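Local coordinates for secretion activator protein, hypothetical (Brucella abortus bv. 1 str. 9-941, PDB 7DNP) that is a muramidase-type autolysin of the type IV secretion system that probably cleaves the glycan strands of peptidoglycan, at residues A[71-76]-A[84-89]; A[104-109]-A[128-133]. One frame throughout, in Å; residues are numbered along the deposited sequence.

Overall arrangement
Interactions 1 and 2 follow one another along the chain and neither nest nor cross. Helix 58-70 leads into the loop holding 71-76, which turns back onto helix 82-93. Interaction 1 thus closes a short helix-to-helix connection inside the glycosyl hydrolase 108 region, near the centre of the molecule. Helix 95-106 comes directly after helix 82-93. Its C-terminal end opens interaction 2, and the chain then runs through helix 116-123 before helix 127-142 closes this longer loop, in the part of the chain predicted to be a peptidoglycan domain. The two contacts lie about 14 Å apart between centres. Helices 95-106 and 127-142 take part in interaction 2 and also pack around interaction 1.

Interaction 1: residues A[71-76]-A[84-89]; sequences NKVAGD and HATLDF
A Schellman motif ends the helix that leads into 71-76, with Ala74 as its C-prime residue at positive phi, and Val73 just before it packs against Thr86 of helix 82-93. Within the motif Ala74 N bonds to Asn71 O and Gly75 N to Trp70 O, and the side chain of Val73, just ahead of Ala74, points toward helix 82-93. The contact centres on one methyl group: Thr86 CG2 lies 3.6 Å from Val73 CB. It is also 3.8 Å from Val73 CG1, while Val73 CG2 stands slightly farther off, at 4.1 Å from the same Thr86 CG2. The two side chains lie alongside each other, pointing opposite ways. At chi1 -55° the Thr86 rotamer swings CG2 anti to the amide nitrogen and toward Val73, while OG1 bonds to Val82 O one turn back, which satisfies the buried hydroxyl inside its helix. Val73 CG2 lies more loosely against the helix backbone, 4.5 Å from Leu87 CA. All three touching residues are buried. Around them, helix 95-106 places Val99 against Val73, helix 127-142 brings Leu134 onto Thr86, and Leu78 from the connecting loop packs on Thr86 as well.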
# COMPACT_ATOMS: atom_id res chain seq x y z
N ASN A 71 7.83 4.60 3.79
CA ASN A 71 8.15 5.78 4.60
C ASN A 71 7.02 6.80 4.59
O ASN A 71 6.83 7.52 5.58
CB ASN A 71 9.45 6.43 4.11
CG ASN A 71 10.68 5.65 4.54
OD1 ASN A 71 10.62 4.80 5.43
ND2 ASN A 71 11.81 5.94 3.91
N LYS A 72 6.25 6.89 3.50
CA LYS A 72 5.17 7.87 3.43
C LYS A 72 3.94 7.46 4.22
O LYS A 72 3.02 8.28 4.38
CB LYS A 72 4.80 8.13 1.96
CG LYS A 72 5.92 8.78 1.17
CD LYS A 72 5.42 9.91 0.29
CE LYS A 72 6.58 10.84 -0.10
NZ LYS A 72 7.08 10.59 -1.48
N VAL A 73 3.87 6.22 4.70
CA VAL A 73 2.85 5.82 5.66
C VAL A 73 3.45 5.57 7.04
O VAL A 73 2.78 5.00 7.91
CB VAL A 73 2.08 4.58 5.15
CG1 VAL A 73 1.46 4.86 3.79
CG2 VAL A 73 2.99 3.36 5.09
N ALA A 74 4.69 6.00 7.26
CA ALA A 74 5.40 5.85 8.54
C ALA A 74 5.38 4.41 9.01
O ALA A 74 5.08 4.11 10.18
CB ALA A 74 4.81 6.79 9.60
N GLY A 75 5.72 3.50 8.09
CA GLY A 75 5.62 2.07 8.39
C GLY A 75 6.44 1.65 9.59
O GLY A 75 6.01 0.80 10.38
N ASP A 76 7.62 2.25 9.77
CA ASP A 76 8.45 1.94 10.93
C ASP A 76 7.72 2.22 12.23
O ASP A 76 7.94 1.52 13.23
CB ASP A 76 9.74 2.76 10.89
CG ASP A 76 10.78 2.16 9.97
OD1 ASP A 76 10.47 1.16 9.30
OD2 ASP A 76 11.90 2.71 9.91
N HIS A 84 1.55 -3.25 7.57
CA HIS A 84 1.39 -3.98 6.31
C HIS A 84 0.08 -3.64 5.63
O HIS A 84 0.04 -3.44 4.41
CB HIS A 84 1.49 -5.49 6.56
CG HIS A 84 1.29 -6.31 5.32
ND1 HIS A 84 2.21 -6.35 4.30
CD2 HIS A 84 0.26 -7.11 4.94
CE1 HIS A 84 1.76 -7.15 3.34
NE2 HIS A 84 0.59 -7.62 3.70
N ALA A 85 -1.01 -3.57 6.40
CA ALA A 85 -2.31 -3.22 5.82
C ALA A 85 -2.26 -1.83 5.18
O ALA A 85 -2.84 -1.62 4.11
CB ALA A 85 -3.39 -3.26 6.89
N THR A 86 -1.58 -0.89 5.83
CA THR A 86 -1.50 0.47 5.30
C THR A 86 -0.57 0.52 4.09
O THR A 86 -0.86 1.24 3.12
CB THR A 86 -1.03 1.41 6.40
OG1 THR A 86 -1.91 1.29 7.52
CG2 THR A 86 -1.02 2.85 5.91
N LEU A 87 0.52 -0.24 4.12
CA LEU A 87 1.46 -0.26 3.00
C LEU A 87 0.79 -0.77 1.72
O LEU A 87 0.95 -0.18 0.65
CB LEU A 87 2.67 -1.12 3.34
CG LEU A 87 3.63 -1.45 2.19
CD1 LEU A 87 4.31 -0.20 1.67
CD2 LEU A 87 4.66 -2.49 2.63
N ASP A 88 0.06 -1.88 1.81
CA ASP A 88 -0.54 -2.42 0.59
C ASP A 88 -1.58 -1.47 0.02
O ASP A 88 -1.64 -1.26 -1.20
CB ASP A 88 -1.16 -3.79 0.83
CG ASP A 88 -1.61 -4.43 -0.47
OD1 ASP A 88 -0.75 -4.95 -1.20
OD2 ASP A 88 -2.82 -4.37 -0.78
N PHE A 89 -2.43 -0.90 0.88
CA PHE A 89 -3.36 0.14 0.45
C PHE A 89 -2.61 1.29 -0.21
O PHE A 89 -3.01 1.78 -1.28
CB PHE A 89 -4.17 0.62 1.67
CG PHE A 89 -5.46 1.34 1.34
CD1 PHE A 89 -5.77 1.74 0.05
CD2 PHE A 89 -6.37 1.62 2.36
CE1 PHE A 89 -6.95 2.41 -0.22
CE2 PHE A 89 -7.56 2.28 2.09
CZ PHE A 89 -7.85 2.67 0.79

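Interaction 2: residues A[104-109]-A[128-133]; sequences KVVGVD and DRIINE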
# COMPACT_ATOMS: atom_id res chain seq x y z
N LYS A 104 -9.42 8.11 9.11
CA LYS A 104 -10.86 7.95 9.28
C LYS A 104 -11.17 6.83 10.28
O LYS A 104 -12.06 6.97 11.12
CB LYS A 104 -11.51 7.66 7.93
CG LYS A 104 -13.04 7.69 7.93
CD LYS A 104 -13.59 7.21 6.59
CE LYS A 104 -15.06 7.58 6.43
NZ LYS A 104 -15.69 6.85 5.29
N VAL A 105 -10.42 5.73 10.21
CA VAL A 105 -10.67 4.59 11.09
C VAL A 105 -10.36 4.95 12.54
O VAL A 105 -11.13 4.61 13.45
CB VAL A 105 -9.86 3.38 10.62
CG1 VAL A 105 -9.70 2.37 11.75
CG2 VAL A 105 -10.51 2.73 9.40
N VAL A 106 -9.24 5.64 12.79
CA VAL A 106 -8.86 5.98 14.16
C VAL A 106 -9.45 7.30 14.62
O VAL A 106 -9.25 7.68 15.78
CB VAL A 106 -7.32 5.99 14.32
CG1 VAL A 106 -6.73 4.70 13.78
CG2 VAL A 106 -6.71 7.20 13.62
N GLY A 107 -10.15 8.02 13.75
CA GLY A 107 -10.91 9.19 14.15
C GLY A 107 -10.13 10.48 14.30
O GLY A 107 -10.30 11.20 15.29
N VAL A 108 -9.27 10.80 13.33
CA VAL A 108 -8.54 12.06 13.32
C VAL A 108 -8.72 12.71 11.96
O VAL A 108 -9.24 12.11 11.02
CB VAL A 108 -7.04 11.88 13.65
CG1 VAL A 108 -6.85 11.29 15.04
CG2 VAL A 108 -6.37 11.00 12.62
N ASP A 109 -8.30 13.97 11.87
CA ASP A 109 -8.39 14.71 10.61
C ASP A 109 -7.71 13.94 9.49
O ASP A 109 -6.59 13.44 9.65
CB ASP A 109 -7.75 16.09 10.76
CG ASP A 109 -8.57 17.02 11.63
OD1 ASP A 109 -9.70 16.66 12.02
OD2 ASP A 109 -8.07 18.13 11.93
N ASP A 128 -5.39 -5.32 15.73
CA ASP A 128 -6.19 -6.13 14.81
C ASP A 128 -7.53 -5.48 14.51
O ASP A 128 -8.09 -5.68 13.43
CB ASP A 128 -6.36 -7.55 15.37
CG ASP A 128 -7.03 -7.59 16.73
OD1 ASP A 128 -7.68 -6.60 17.14
OD2 ASP A 128 -6.91 -8.64 17.41
N ARG A 129 -8.05 -4.67 15.44
CA ARG A 129 -9.25 -3.89 15.14
C ARG A 129 -8.97 -2.84 14.07
O ARG A 129 -9.77 -2.67 13.14
CB ARG A 129 -9.77 -3.22 16.42
CG ARG A 129 -10.86 -2.19 16.16
CD ARG A 129 -11.48 -1.70 17.46
NE ARG A 129 -12.69 -2.45 17.80
CZ ARG A 129 -12.71 -3.54 18.56
NH1 ARG A 129 -11.58 -4.03 19.05
NH2 ARG A 129 -13.86 -4.15 18.81
N ILE A 130 -7.84 -2.14 14.18
CA ILE A 130 -7.45 -1.19 13.14
C ILE A 130 -7.32 -1.90 11.79
O ILE A 130 -7.81 -1.41 10.77
CB ILE A 130 -6.13 -0.48 13.52
CG1 ILE A 130 -6.33 0.37 14.78
CG2 ILE A 130 -5.62 0.37 12.36
CD1 ILE A 130 -5.12 1.21 15.14
N ILE A 131 -6.67 -3.07 11.79
CA ILE A 131 -6.46 -3.80 10.54
C ILE A 131 -7.80 -4.15 9.89
O ILE A 131 -7.99 -3.96 8.69
CB ILE A 131 -5.62 -5.06 10.80
CG1 ILE A 131 -4.18 -4.68 11.17
CG2 ILE A 131 -5.64 -5.97 9.56
CD1 ILE A 131 -3.40 -5.82 11.79
N ASN A 132 -8.74 -4.69 10.69
CA ASN A 132 -10.02 -5.10 10.13
C ASN A 132 -10.82 -3.90 9.64
O ASN A 132 -11.42 -3.95 8.56
CB ASN A 132 -10.82 -5.89 11.16
CG ASN A 132 -10.36 -7.33 11.27
OD1 ASN A 132 -10.24 -8.03 10.27
ND2 ASN A 132 -10.09 -7.78 12.49
N GLU A 133 -10.83 -2.81 10.42
CA GLU A 133 -11.63 -1.65 10.03
C GLU A 133 -11.03 -0.93 8.83
O GLU A 133 -11.77 -0.40 8.00
CB GLU A 133 -11.77 -0.70 11.21
CG GLU A 133 -12.81 -1.17 12.21
CD GLU A 133 -12.91 -0.28 13.42
OE1 GLU A 133 -12.64 0.94 13.29
OE2 GLU A 133 -13.25 -0.79 14.51
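Val105 meets two flat groups of Glu133 at once, the backbone carbonyl through one methyl and the side-chain carboxylate through the other. Val105 CG2 sits over one face of the carbonyl group, 3.7 Å from both Glu133 C and Glu133 O. Val105 CG1 approaches the carboxylate at one corner, 3.6 Å from Glu133 OE1, and lies tilted well out of the carboxylate plane without covering its face. At the far corner of the same group Arg129 NE, one turn earlier on the helix, makes a long salt bridge to Glu133 OE2 at 3.7 Å, the guanidinium turned nearly perpendicular to the carboxylate. With chi1 at 160°, Val105 turns CG1 away from its own amide nitrogen, and this methyl also meets the aliphatic stem of Glu133, with CG1 3.7 Å from Glu133 CB. The valine lies aslant across that stem. Beside them Val106 CG1 touches Ile130 CD1 at 4.1 Å, the end of an extended isoleucine chain (chi2 -174°). Helix 116-123 extends this apolar patch, with Ala121 against Val106 and Val122 against Ile130, and Met125 touches both. The contact joins the C-terminal end of helix 95-106 to the start of helix 127-142, in the predicted peptidoglycan domain. Valine methyls are set here against the polar groups of Glu133 and against Ile130 CD1, without hydrogen bonds between the segments. Glu133 contributes its CB and one carboxylate oxygen to that surface, while its charge is probably eased in part by Arg129 of its own helix through the long bridge.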